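Local coordinates for protein putative phosphatase (Bacteroides thetaiotaomicron, PDB 3KYA) that is of unconfirmed function but is named a putative phosphatase and binds zinc ions, joining an IPT/TIG domain to a six-bladed beta-propeller, at residues C136-N141 with I156-H161; K162-I167 with S176-N181; F443-G448 with D462-T467. All blocks are in the same frame, centred on the assembly; numbering follows the deposited sequence.

Contact 1: residues C136-N141 with I156-H161. With ZN (zinc ion), chain Y.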
ATOM      1  N   CYS A 136     -20.018  -8.345  32.749  1.00 14.69           N
ATOM      2  CA  CYS A 136     -18.717  -8.949  32.516  1.00 13.99           C
ATOM      3  C   CYS A 136     -18.885 -10.428  32.162  1.00 13.50           C
ATOM      4  O   CYS A 136     -19.967 -10.994  32.318  1.00 13.39           O
ATOM      5  CB  CYS A 136     -17.812  -8.778  33.737  1.00 14.15           C
ATOM      6  SG  CYS A 136     -18.522  -9.389  35.325  1.00 14.82           S
ATOM      7  N   GLY A 137     -17.814 -11.033  31.660  1.00 12.53           N
ATOM      8  CA  GLY A 137     -17.805 -12.443  31.277  1.00 13.08           C
ATOM      9  C   GLY A 137     -16.858 -12.567  30.102  1.00 12.88           C
ATOM     10  O   GLY A 137     -15.642 -12.391  30.270  1.00 12.73           O
ATOM     11  N   PHE A 138     -17.422 -12.879  28.938  1.00 13.07           N
ATOM     12  CA  PHE A 138     -16.712 -12.891  27.638  1.00 13.17           C
ATOM     13  C   PHE A 138     -15.364 -13.619  27.571  1.00 13.84           C
ATOM     14  O   PHE A 138     -14.547 -13.287  26.705  1.00 14.25           O
ATOM     15  CB  PHE A 138     -16.444 -11.427  27.217  1.00 13.54           C
ATOM     16  CG  PHE A 138     -17.664 -10.544  27.230  1.00 13.60           C
ATOM     17  CD1 PHE A 138     -18.634 -10.678  26.250  1.00 14.53           C
ATOM     18  CD2 PHE A 138     -17.837  -9.574  28.214  1.00 12.95           C
ATOM     19  CE1 PHE A 138     -19.760  -9.880  26.250  1.00 14.08           C
ATOM     20  CE2 PHE A 138     -18.977  -8.748  28.220  1.00 13.54           C
ATOM     21  CZ  PHE A 138     -19.931  -8.903  27.240  1.00 12.88           C
ATOM     22  N   SER A 139     -15.169 -14.649  28.394  1.00 13.49           N
ATOM     23  CA  SER A 139     -13.832 -15.251  28.554  1.00 13.88           C
ATOM     24  C   SER A 139     -13.501 -16.469  27.699  1.00 13.89           C
ATOM     25  O   SER A 139     -12.320 -16.800  27.526  1.00 14.17           O
ATOM     26  CB  SER A 139     -13.601 -15.560  30.038  1.00 13.84           C
ATOM     27  OG  SER A 139     -14.543 -16.484  30.545  1.00 13.83           O
ATOM     28  N   ASP A 140     -14.515 -17.124  27.153  1.00 13.54           N
ATOM     29  CA  ASP A 140     -14.287 -18.256  26.263  1.00 13.38           C
ATOM     30  C   ASP A 140     -14.171 -17.747  24.836  1.00 13.39           C
ATOM     31  O   ASP A 140     -14.642 -16.649  24.529  1.00 12.64           O
ATOM     32  CB  ASP A 140     -15.429 -19.243  26.380  1.00 13.10           C
ATOM     33  CG  ASP A 140     -15.548 -19.811  27.775  1.00 14.69           C
ATOM     34  OD1 ASP A 140     -14.546 -20.367  28.296  1.00 15.17           O
ATOM     35  OD2 ASP A 140     -16.641 -19.693  28.350  1.00 17.05           O
ATOM     36  N   ASN A 141     -13.509 -18.522  23.976  1.00 13.17           N
ATOM     37  CA  ASN A 141     -13.368 -18.177  22.557  1.00 13.16           C
ATOM     38  C   ASN A 141     -14.764 -17.992  21.949  1.00 12.96           C
ATOM     39  O   ASN A 141     -15.621 -18.877  22.071  1.00 12.76           O
ATOM     40  CB  ASN A 141     -12.554 -19.279  21.863  1.00 13.24           C
ATOM     41  CG  ASN A 141     -12.179 -18.955  20.418  1.00 13.49           C
ATOM     42  OD1 ASN A 141     -13.016 -18.579  19.618  1.00 15.91           O
ATOM     43  ND2 ASN A 141     -10.904 -19.160  20.078  1.00 14.18           N
ATOM     44  N   ILE A 156     -23.610 -13.266  20.633  1.00 11.81           N
ATOM     45  CA  ILE A 156     -22.299 -13.865  20.815  1.00 11.57           C
ATOM     46  C   ILE A 156     -22.466 -15.305  21.301  1.00 12.00           C
ATOM     47  O   ILE A 156     -23.235 -15.574  22.234  1.00 11.33           O
ATOM     48  CB  ILE A 156     -21.404 -13.031  21.781  1.00 11.36           C
ATOM     49  CG1 ILE A 156     -20.000 -13.649  21.897  1.00 11.72           C
ATOM     50  CG2 ILE A 156     -22.080 -12.838  23.166  1.00 11.14           C
ATOM     51  CD1 ILE A 156     -18.968 -12.734  22.570  1.00  9.73           C
ATOM     52  N   CYS A 157     -21.776 -16.222  20.624  1.00 12.52           N
ATOM     53  CA  CYS A 157     -21.759 -17.624  21.003  1.00 12.87           C
ATOM     54  C   CYS A 157     -20.337 -17.976  21.403  1.00 13.39           C
ATOM     55  O   CYS A 157     -19.361 -17.364  20.915  1.00 13.22           O
ATOM     56  CB  CYS A 157     -22.264 -18.541  19.889  1.00 13.26           C
ATOM     57  SG  CYS A 157     -21.298 -18.579  18.372  1.00 14.77           S
ATOM     58  N   TYR A 158     -20.228 -18.978  22.266  1.00 13.09           N
ATOM     59  CA  TYR A 158     -18.958 -19.348  22.868  1.00 13.38           C
ATOM     60  C   TYR A 158     -18.623 -20.819  22.838  1.00 14.08           C
ATOM     61  O   TYR A 158     -19.471 -21.664  23.088  1.00 13.93           O
ATOM     62  CB  TYR A 158     -18.991 -19.012  24.359  1.00 13.45           C
ATOM     63  CG  TYR A 158     -19.257 -17.574  24.726  1.00 12.17           C
ATOM     64  CD1 TYR A 158     -18.244 -16.627  24.654  1.00 12.17           C
ATOM     65  CD2 TYR A 158     -20.494 -17.179  25.209  1.00 13.14           C
ATOM     66  CE1 TYR A 158     -18.461 -15.318  25.023  1.00 11.18           C
ATOM     67  CE2 TYR A 158     -20.728 -15.851  25.589  1.00 12.73           C
ATOM     68  CZ  TYR A 158     -19.704 -14.924  25.474  1.00 12.48           C
ATOM     69  OH  TYR A 158     -19.908 -13.610  25.845  1.00 10.88           O
ATOM     70  N   ASP A 159     -17.352 -21.104  22.603  1.00 14.10           N
ATOM     71  CA  ASP A 159     -16.841 -22.442  22.693  1.00 14.30           C
ATOM     72  C   ASP A 159     -16.428 -22.641  24.161  1.00 14.47           C
ATOM     73  O   ASP A 159     -15.292 -22.316  24.539  1.00 14.85           O
ATOM     74  CB  ASP A 159     -15.657 -22.596  21.727  1.00 14.54           C
ATOM     75  CG  ASP A 159     -15.092 -24.011  21.688  1.00 15.38           C
ATOM     76  OD1 ASP A 159     -15.505 -24.874  22.489  1.00 16.26           O
ATOM     77  OD2 ASP A 159     -14.200 -24.261  20.844  1.00 17.86           O
ATOM     78  N   GLY A 160     -17.354 -23.135  24.990  1.00 14.52           N
ATOM     79  CA  GLY A 160     -17.119 -23.370  26.435  1.00 14.42           C
ATOM     80  C   GLY A 160     -18.093 -22.715  27.429  1.00 14.67           C
ATOM     81  O   GLY A 160     -17.906 -22.836  28.640  1.00 14.52           O
ATOM     82  N   HIS A 161     -19.089 -21.981  26.920  1.00 14.57           N
ATOM     83  CA  HIS A 161     -20.153 -21.338  27.736  1.00 14.76           C
ATOM     84  C   HIS A 161     -21.435 -21.682  26.987  1.00 15.29           C
ATOM     85  O   HIS A 161     -21.585 -21.312  25.826  1.00 15.53           O
ATOM     86  CB  HIS A 161     -19.940 -19.837  27.861  1.00 14.46           C
ATOM     87  CG  HIS A 161     -20.912 -19.158  28.770  1.00 14.61           C
ATOM     88  ND1 HIS A 161     -20.759 -19.137  30.139  1.00 14.49           N
ATOM     89  CD2 HIS A 161     -22.061 -18.488  28.507  1.00 14.25           C
ATOM     90  CE1 HIS A 161     -21.761 -18.461  30.680  1.00 13.93           C
ATOM     91  NE2 HIS A 161     -22.570 -18.065  29.712  1.00 13.78           N
TER
HETATM   92 ZN    ZN Y 520     -19.329 -20.044  31.387  0.50 26.50          ZN
HETATM   93  O   HOH W   1     -15.195 -22.592  29.820  1.00 21.43           O
HETATM   94  O   HOH W   2     -17.445 -20.018  30.843  1.00 19.70           O
HETATM   95  O   HOH W   3     -12.625 -21.102  24.787  1.00 16.15           O

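Contact 2: residues K162-I167 with S176-N181. With EDO (1,2-ethanediol), chain M.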
ATOM      1  N   LYS A 162     -22.360 -22.357  27.684  0.50 15.95           N
ATOM      2  CA  LYS A 162     -23.586 -22.911  27.064  0.50 16.32           C
ATOM      3  C   LYS A 162     -24.815 -21.993  26.967  0.50 16.16           C
ATOM      4  O   LYS A 162     -25.945 -22.477  26.971  0.50 17.19           O
ATOM      5  CB  LYS A 162     -24.000 -24.219  27.754  0.50 16.74           C
ATOM      6  CG  LYS A 162     -25.070 -24.960  26.960  0.50 17.85           C
ATOM      7  CD  LYS A 162     -25.469 -26.289  27.566  0.50 19.39           C
ATOM      8  CE  LYS A 162     -26.703 -26.825  26.860  0.50 19.57           C
ATOM      9  NZ  LYS A 162     -27.241 -28.071  27.458  0.50 19.54           N
ATOM     10  N   ALA A 163     -24.607 -20.690  27.036  1.00 15.30           N
ATOM     11  CA  ALA A 163     -25.644 -19.718  26.709  1.00 14.60           C
ATOM     12  C   ALA A 163     -25.171 -18.844  25.550  1.00 13.57           C
ATOM     13  O   ALA A 163     -23.989 -18.508  25.465  1.00 13.45           O
ATOM     14  CB  ALA A 163     -25.991 -18.861  27.933  1.00 14.28           C
ATOM     15  N   ILE A 164     -26.084 -18.537  24.633  1.00 13.01           N
ATOM     16  CA  ILE A 164     -25.838 -17.559  23.579  1.00 12.67           C
ATOM     17  C   ILE A 164     -26.352 -16.239  24.164  1.00 12.28           C
ATOM     18  O   ILE A 164     -27.512 -16.129  24.556  1.00 11.64           O
ATOM     19  CB  ILE A 164     -26.546 -17.910  22.258  1.00 12.73           C
ATOM     20  CG1 ILE A 164     -25.902 -19.144  21.629  1.00 12.80           C
ATOM     21  CG2 ILE A 164     -26.511 -16.713  21.269  1.00 11.85           C
ATOM     22  CD1 ILE A 164     -26.666 -19.685  20.427  1.00 13.18           C
ATOM     23  N   GLN A 165     -25.477 -15.249  24.255  1.00 11.80           N
ATOM     24  CA  GLN A 165     -25.830 -13.965  24.852  1.00 11.90           C
ATOM     25  C   GLN A 165     -26.210 -12.907  23.827  1.00 11.72           C
ATOM     26  O   GLN A 165     -25.830 -12.978  22.650  1.00 12.01           O
ATOM     27  CB  GLN A 165     -24.672 -13.464  25.719  1.00 12.00           C
ATOM     28  CG  GLN A 165     -24.391 -14.343  26.940  1.00 12.05           C
ATOM     29  CD  GLN A 165     -23.354 -13.724  27.864  1.00 13.17           C
ATOM     30  OE1 GLN A 165     -22.237 -13.405  27.445  1.00 12.97           O
ATOM     31  NE2 GLN A 165     -23.722 -13.550  29.134  1.00 13.69           N
ATOM     32  N   LEU A 166     -26.998 -11.943  24.303  1.00 11.86           N
ATOM     33  CA  LEU A 166     -27.429 -10.801  23.528  1.00 11.38           C
ATOM     34  C   LEU A 166     -26.761  -9.547  24.077  1.00 11.62           C
ATOM     35  O   LEU A 166     -26.964  -9.188  25.246  1.00 10.77           O
ATOM     36  CB  LEU A 166     -28.947 -10.623  23.623  1.00 11.54           C
ATOM     37  CG  LEU A 166     -29.505  -9.344  22.997  1.00 10.23           C
ATOM     38  CD1 LEU A 166     -29.162  -9.227  21.504  1.00 11.79           C
ATOM     39  CD2 LEU A 166     -31.019  -9.270  23.216  1.00 12.20           C
ATOM     40  N   ILE A 167     -25.978  -8.898  23.217  1.00 11.75           N
ATOM     41  CA  ILE A 167     -25.361  -7.604  23.494  1.00 12.04           C
ATOM     42  C   ILE A 167     -26.338  -6.609  22.839  1.00 12.00           C
ATOM     43  O   ILE A 167     -26.347  -6.468  21.607  1.00 11.59           O
ATOM     44  CB  ILE A 167     -23.942  -7.513  22.870  1.00 11.86           C
ATOM     45  CG1 ILE A 167     -23.039  -8.644  23.400  1.00 11.78           C
ATOM     46  CG2 ILE A 167     -23.327  -6.123  23.080  1.00 12.00           C
ATOM     47  CD1 ILE A 167     -21.787  -8.962  22.485  1.00 10.19           C
ATOM     48  N   SER A 176     -28.770 -13.145  28.633  1.00 12.79           N
ATOM     49  CA  SER A 176     -28.542 -14.535  28.227  1.00 13.00           C
ATOM     50  C   SER A 176     -29.874 -15.216  27.873  1.00 13.60           C
ATOM     51  O   SER A 176     -30.350 -16.091  28.609  1.00 13.71           O
ATOM     52  CB  SER A 176     -27.836 -15.300  29.343  1.00 13.20           C
ATOM     53  OG  SER A 176     -26.630 -14.664  29.709  1.00 13.22           O
ATOM     54  N   PRO A 177     -30.478 -14.826  26.738  1.00 13.72           N
ATOM     55  CA  PRO A 177     -31.819 -15.327  26.393  1.00 14.04           C
ATOM     56  C   PRO A 177     -31.891 -16.781  25.904  1.00 14.49           C
ATOM     57  O   PRO A 177     -32.957 -17.404  26.002  1.00 14.12           O
ATOM     58  CB  PRO A 177     -32.252 -14.386  25.263  1.00 14.00           C
ATOM     59  CG  PRO A 177     -30.952 -13.983  24.605  1.00 13.77           C
ATOM     60  CD  PRO A 177     -29.949 -13.899  25.715  1.00 13.61           C
ATOM     61  N   LEU A 178     -30.790 -17.299  25.379  1.00 14.67           N
ATOM     62  CA  LEU A 178     -30.749 -18.634  24.798  1.00 14.95           C
ATOM     63  C   LEU A 178     -29.900 -19.593  25.623  1.00 15.75           C
ATOM     64  O   LEU A 178     -28.671 -19.610  25.516  1.00 15.60           O
ATOM     65  CB  LEU A 178     -30.219 -18.531  23.365  1.00 15.40           C
ATOM     66  CG  LEU A 178     -31.134 -17.788  22.386  1.00 14.94           C
ATOM     67  CD1 LEU A 178     -30.370 -17.238  21.183  1.00 14.47           C
ATOM     68  CD2 LEU A 178     -32.288 -18.719  21.959  1.00 16.36           C
ATOM     69  N   ASN A 179     -30.560 -20.395  26.454  1.00 16.15           N
ATOM     70  CA  ASN A 179     -29.845 -21.366  27.279  1.00 17.58           C
ATOM     71  C   ASN A 179     -29.676 -22.730  26.604  1.00 18.42           C
ATOM     72  O   ASN A 179     -29.013 -23.603  27.158  1.00 19.55           O
ATOM     73  CB  ASN A 179     -30.497 -21.480  28.656  1.00 17.61           C
ATOM     74  CG  ASN A 179     -30.269 -20.240  29.480  1.00 19.06           C
ATOM     75  OD1 ASN A 179     -29.144 -19.966  29.913  1.00 22.88           O
ATOM     76  ND2 ASN A 179     -31.320 -19.455  29.673  1.00 18.57           N
ATOM     77  N   ILE A 180     -30.267 -22.886  25.417  1.00 19.07           N
ATOM     78  CA  ILE A 180     -30.134 -24.078  24.566  1.00 19.81           C
ATOM     79  C   ILE A 180     -29.934 -25.386  25.344  1.00 20.80           C
ATOM     80  O   ILE A 180     -29.036 -26.184  25.045  1.00 20.92           O
ATOM     81  CB  ILE A 180     -28.999 -23.864  23.499  1.00 19.97           C
ATOM     82  CG1 ILE A 180     -27.717 -23.347  24.140  1.00 20.32           C
ATOM     83  CG2 ILE A 180     -29.436 -22.863  22.452  1.00 19.18           C
ATOM     84  CD1 ILE A 180     -26.522 -23.276  23.159  1.00 20.20           C
ATOM     85  N   ASN A 181     -30.812 -25.611  26.319  1.00 21.40           N
ATOM     86  CA  ASN A 181     -30.707 -26.773  27.206  1.00 22.54           C
ATOM     87  C   ASN A 181     -30.628 -28.136  26.515  1.00 22.52           C
ATOM     88  O   ASN A 181     -29.993 -29.048  27.044  1.00 23.87           O
ATOM     89  CB  ASN A 181     -31.841 -26.753  28.241  1.00 23.04           C
ATOM     90  CG  ASN A 181     -31.656 -25.655  29.280  1.00 25.03           C
ATOM     91  OD1 ASN A 181     -30.535 -25.387  29.726  1.00 29.76           O
ATOM     92  ND2 ASN A 181     -32.748 -25.030  29.683  1.00 27.54           N
TER
HETATM   93  C1  EDO M  12     -33.178 -22.012  22.741  1.00 36.60           C
HETATM   94  O1  EDO M  12     -32.517 -21.696  23.982  1.00 32.21           O
HETATM   95  C2  EDO M  12     -34.420 -22.878  22.956  1.00 38.30           C
HETATM   96  O2  EDO M  12     -34.068 -24.004  23.779  1.00 40.30           O
HETATM   97  O   HOH W   4     -28.103 -26.701  29.722  1.00 41.84           O

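Contact 3: residues F443-G448 with D462-T467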
ATOM      1  N   PHE A 443      -4.913  -5.225  21.789  1.00 12.69           N
ATOM      2  CA  PHE A 443      -5.886  -6.243  22.152  1.00 12.57           C
ATOM      3  C   PHE A 443      -5.136  -7.383  22.829  1.00 12.92           C
ATOM      4  O   PHE A 443      -3.894  -7.389  22.853  1.00 12.22           O
ATOM      5  CB  PHE A 443      -6.571  -6.835  20.910  1.00 12.77           C
ATOM      6  CG  PHE A 443      -7.302  -5.831  20.027  1.00 12.14           C
ATOM      7  CD1 PHE A 443      -8.638  -5.523  20.249  1.00 13.53           C
ATOM      8  CD2 PHE A 443      -6.675  -5.269  18.912  1.00 12.87           C
ATOM      9  CE1 PHE A 443      -9.317  -4.609  19.419  1.00 14.07           C
ATOM     10  CE2 PHE A 443      -7.344  -4.394  18.079  1.00 13.11           C
ATOM     11  CZ  PHE A 443      -8.667  -4.053  18.334  1.00 13.20           C
ATOM     12  N   ARG A 444      -5.878  -8.321  23.421  1.00 12.54           N
ATOM     13  CA  ARG A 444      -5.294  -9.586  23.879  1.00 12.70           C
ATOM     14  C   ARG A 444      -5.836 -10.585  22.846  1.00 12.91           C
ATOM     15  O   ARG A 444      -6.114 -10.177  21.707  1.00 12.36           O
ATOM     16  CB  ARG A 444      -5.631  -9.900  25.341  1.00 13.02           C
ATOM     17  CG  ARG A 444      -5.140  -8.803  26.300  1.00 13.50           C
ATOM     18  CD  ARG A 444      -5.194  -9.180  27.754  1.00 14.10           C
ATOM     19  NE  ARG A 444      -4.220 -10.224  28.058  1.00 13.94           N
ATOM     20  CZ  ARG A 444      -3.829 -10.567  29.276  1.00 17.48           C
ATOM     21  NH1 ARG A 444      -4.325  -9.958  30.346  1.00 19.11           N
ATOM     22  NH2 ARG A 444      -2.933 -11.528  29.420  1.00 18.34           N
ATOM     23  N   ASP A 445      -5.968 -11.871  23.174  1.00 12.59           N
ATOM     24  CA  ASP A 445      -6.468 -12.842  22.174  1.00 12.98           C
ATOM     25  C   ASP A 445      -7.840 -12.413  21.603  1.00 12.74           C
ATOM     26  O   ASP A 445      -8.801 -12.248  22.355  1.00 14.18           O
ATOM     27  CB  ASP A 445      -6.587 -14.250  22.761  1.00 12.93           C
ATOM     28  CG  ASP A 445      -5.292 -14.758  23.376  1.00 14.69           C
ATOM     29  OD1 ASP A 445      -4.652 -14.017  24.182  1.00 12.82           O
ATOM     30  OD2 ASP A 445      -4.948 -15.929  23.082  1.00 17.93           O
ATOM     31  N   VAL A 446      -7.927 -12.267  20.284  1.00 12.02           N
ATOM     32  CA  VAL A 446      -9.153 -11.816  19.598  1.00 12.14           C
ATOM     33  C   VAL A 446      -9.749 -12.933  18.739  1.00 12.19           C
ATOM     34  O   VAL A 446      -9.074 -13.487  17.876  1.00 11.60           O
ATOM     35  CB  VAL A 446      -8.900 -10.528  18.755  1.00 11.72           C
ATOM     36  CG1 VAL A 446      -8.910  -9.290  19.655  1.00 11.56           C
ATOM     37  CG2 VAL A 446      -7.589 -10.634  17.945  1.00 12.85           C
ATOM     38  N   SER A 447     -11.032 -13.222  18.952  1.00 12.18           N
ATOM     39  CA  SER A 447     -11.709 -14.361  18.300  1.00 12.60           C
ATOM     40  C   SER A 447     -12.934 -14.025  17.437  1.00 12.44           C
ATOM     41  O   SER A 447     -13.223 -14.740  16.474  1.00 12.81           O
ATOM     42  CB  SER A 447     -12.131 -15.379  19.382  1.00 12.05           C
ATOM     43  OG  SER A 447     -12.982 -14.773  20.358  1.00 12.07           O
ATOM     44  N   GLY A 448     -13.651 -12.966  17.795  1.00 12.32           N
ATOM     45  CA  GLY A 448     -14.876 -12.559  17.103  1.00 12.13           C
ATOM     46  C   GLY A 448     -14.767 -11.193  16.449  1.00 12.05           C
ATOM     47  O   GLY A 448     -14.043 -10.315  16.942  1.00 12.15           O
ATOM     48  N   ASP A 462     -12.711  -9.552  22.253  1.00 12.48           N
ATOM     49  CA  ASP A 462     -11.366  -9.683  22.812  1.00 13.09           C
ATOM     50  C   ASP A 462     -11.518 -10.716  23.945  1.00 13.32           C
ATOM     51  O   ASP A 462     -11.842 -10.396  25.088  1.00 12.65           O
ATOM     52  CB  ASP A 462     -10.882  -8.313  23.269  1.00 12.50           C
ATOM     53  CG  ASP A 462      -9.419  -8.283  23.659  1.00 12.80           C
ATOM     54  OD1 ASP A 462      -8.872  -9.315  24.077  1.00 12.44           O
ATOM     55  OD2 ASP A 462      -8.832  -7.179  23.588  1.00 14.68           O
ATOM     56  N   GLN A 463     -11.336 -11.971  23.548  1.00 14.19           N
ATOM     57  CA  GLN A 463     -11.526 -13.125  24.426  0.50 14.51           C
ATOM     58  C   GLN A 463     -10.742 -13.075  25.727  1.00 14.52           C
ATOM     59  O   GLN A 463     -11.313 -13.334  26.783  1.00 14.55           O
ATOM     60  CB  GLN A 463     -11.146 -14.419  23.695  0.50 15.16           C
ATOM     61  CG  GLN A 463     -11.381 -15.687  24.499  0.50 16.49           C
ATOM     62  CD  GLN A 463     -10.510 -16.838  24.024  0.50 17.80           C
ATOM     63  OE1 GLN A 463      -9.873 -16.755  22.970  0.50 19.92           O
ATOM     64  NE2 GLN A 463     -10.472 -17.911  24.797  0.50 18.28           N
ATOM     65  N   VAL A 464      -9.444 -12.765  25.660  1.00 14.44           N
ATOM     66  CA  VAL A 464      -8.608 -12.755  26.873  1.00 13.83           C
ATOM     67  C   VAL A 464      -8.664 -11.410  27.630  1.00 13.31           C
ATOM     68  O   VAL A 464      -8.523 -11.371  28.843  1.00 12.76           O
ATOM     69  CB  VAL A 464      -7.177 -13.309  26.565  1.00 13.67           C
ATOM     70  CG1 VAL A 464      -6.214 -13.083  27.728  1.00 13.94           C
ATOM     71  CG2 VAL A 464      -7.268 -14.818  26.241  1.00 14.09           C
ATOM     72  N   GLY A 465      -8.955 -10.320  26.930  1.00 13.47           N
ATOM     73  CA  GLY A 465      -9.244  -9.063  27.619  1.00 13.22           C
ATOM     74  C   GLY A 465     -10.614  -9.128  28.309  1.00 12.94           C
ATOM     75  O   GLY A 465     -10.922  -8.329  29.215  1.00 12.65           O
ATOM     76  N   HIS A 466     -11.431 -10.104  27.895  1.00 12.42           N
ATOM     77  CA  HIS A 466     -12.797 -10.314  28.407  1.00 12.06           C
ATOM     78  C   HIS A 466     -13.705  -9.107  28.124  1.00 11.84           C
ATOM     79  O   HIS A 466     -14.575  -8.730  28.945  1.00 10.98           O
ATOM     80  CB  HIS A 466     -12.820 -10.655  29.898  1.00 11.93           C
ATOM     81  CG  HIS A 466     -11.877 -11.761  30.285  1.00 10.75           C
ATOM     82  ND1 HIS A 466     -11.462 -12.733  29.399  1.00 10.08           N
ATOM     83  CD2 HIS A 466     -11.347 -12.096  31.488  1.00 12.30           C
ATOM     84  CE1 HIS A 466     -10.656 -13.577  30.024  1.00 12.01           C
ATOM     85  NE2 HIS A 466     -10.578 -13.218  31.295  1.00  9.47           N
ATOM     86  N   THR A 467     -13.522  -8.541  26.937  1.00 11.80           N
ATOM     87  CA  THR A 467     -14.240  -7.350  26.508  1.00 11.47           C
ATOM     88  C   THR A 467     -14.752  -7.411  25.069  1.00 11.90           C
ATOM     89  O   THR A 467     -14.279  -8.212  24.227  1.00 11.39           O
ATOM     90  CB  THR A 467     -13.311  -6.111  26.555  1.00 11.73           C
ATOM     91  OG1 THR A 467     -12.079  -6.410  25.876  1.00 12.68           O
ATOM     92  CG2 THR A 467     -12.980  -5.709  27.994  1.00 10.98           C
TER

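Contact 1: residues C136-N141 with I156-H161
Two first torsions bring Asp140 and His161 to the same zinc site. Asp140 holds CG anti to its carbonyl carbon (chi1 -62°), so that its carboxylate hangs over the turn at Gly160. His161 holds CG anti to its backbone N (chi1 -175°), which turns the imidazole away to the metal, while its CB stays 3.3 Å from Asp140 OD2. His161 ND1 binds the zinc ion at 2.1 Å, and two atoms outside the segments complete the coordination. Water 2 sits between the two side chains: it is a zinc ligand at 2.0 Å and donates a hydrogen bond to Asp140 OD2, 2.6 Å away. The carboxylate is second shell, its plane 30° from the imidazole. Its OD1 takes a hydrogen bond from water 1 (2.8 Å), which also donates to Gly160 O. Gly160 suits the place, since a CB there would crowd OD1 and jam against the preceding carbonyl.

Farther in, the Tyr158 ring turns its edge to the backbone: CD1 lies 3.6 Å from Asp140 O. Tyr158 OH reaches Phe138 CD1 at 3.2 Å and makes its hydrogen bond to Gln165 OE1. Ile156 CD1 packs at the edge of the Phe138 ring. At the far end a nearly straight bond of 2.9 Å runs from Asp159 N to Asn141 O, and water 3 links Asn141 N to Asp159 O. With an alanine in place of Asp140, water 2 would probably lose its carboxylate acceptor and water 1 its link to this loop, leaving the metal-bound water less firmly oriented. Zinc and carboxylate are likely to polarise water 2, consistent with a metal site at the turn between strands 153-159 and 161-168 in which Asp140 helps to orient the bound water.

Contact 2: residues K162-I167 with S176-N181
Lys162 NZ donates to Asn181 O at 2.9 Å, approaching from above the carbonyl plane and not along a lone pair. The ammonium also binds Ile183 O and water 4, which in turn donates to Asn181 OD1, so two carbonyl oxygens and a water grip this one charge. An extended chain, with CG anti to the backbone N (chi1 -168°), carries NZ that far and lays CE beside Ile180 O, 3.0 Å away. At the other end Gln165 NE2 donates to Ser176 OG, 3.2 Å away and nearly in the amide plane, in an almost straight bond (168°). Both groups have further partners: Ser176 OG pairs with Asp124 OD2, and Gln165 OE1 with Tyr158 OH, so the amide spans two polar neighbours and its rotation is fixed.

Between these ends the backbone is joined by Ile164 N to Leu178 O, 2.9 Å, and Ala163 CA brings a CH to the same oxygen at 3.3 Å. Pro177 has no N-H to give; its CD rests 3.5 Å from Ile164 O, and its ring also packs on Leu166 CB. The strands splay: the N-to-C directions of the short segments 163-167 and 176-178 make 125°, well off antiparallel.

The apolar side is led by Ile164 and Leu178, whose side chains come together at an oblique angle with CB to CB 3.9 Å. Ile180 CD1 adds a looser contact to Ile164 CG1, while its CG1 touches Lys162 O. Beyond them Ile191 and Ile188 of strand 188-193 continue the packing toward the next blade. An ethanediol, probably from the crystallisation liquor, accepts from Ile180 N and is also bound by Asp236. Strands 161-168 and 173-178 thus make an antiparallel hairpin, the outer pair of the four long strands of a beta-propeller blade.

Contact 3: residues F443-G448 with D462-T467
Asp462 meets the backbone of Phe443 and Arg444 from an Asx motif that opens the loop between strands 457-462 and 467-473, in the blade of the six-bladed propeller that strand 105-110 completes, bringing the two ends of the propeller chain together. With CG anti to its backbone N (chi1 -171°), Asp462 brings its carboxylate up to these two residues. Arg444 N donates to OD2 at 3.2 Å on the syn side, tilted 24° from the carboxylate plane, and more weakly to OD1. OD1 also takes Gly465 N at 3.0 Å from above that plane, while OD2 has a salt bridge to Arg469, which probably offsets the charge of this buried carboxylate. OD2 lies in the plane of the Phe443 ring at its edge, CD1 being 3.7 Å away. A CB at Gly465 would clash with OD1, so glycine fits the turn, and His466 and Thr467 close it as a G1 beta bulge.

Val464 fills the space beside Arg444 and Asp445, using a different methyl for each. Its backbone N makes a weak hydrogen bond of 3.4 Å to Asp445 O, and its CG2 packs against the Asp445 carboxylate, touching OD1 at 3.4 Å, the side chains crossing at a slant. Asp445 has its charge partner in Arg398, through OD2, so the methyl meets a carboxylate already engaged. Arg444, bent at chi3, passes Val464 at about a right angle and makes a cation-pi contact with Trp430. Val464 CG1 lies over one face of its guanidinium, offset toward the rim, 3.5 Å from Arg444 NE.

In the fold
All three contacts are partly buried and differ mainly in chemistry. Contacts 1 and 2 serve one blade: strands 153-159 and 161-168 are neighbours in its sheet, and the backbone bond from Ile156 N to Gln165 O joins them. Contact 3 belongs to the blade that contains both chain ends of the propeller; it touches contact 1 through Gln463 beside Ser139 and Asn141, but stays about 8 Å from contact 2 at the nearest atoms. Contact 2 lies farthest from the chain centre and combines strand pairing with apolar packing; contact 1 pairs a water-bridged zinc site with a buried aromatic side; contact 3, the most central, relies on a buried carboxylate gripping backbone N-H groups.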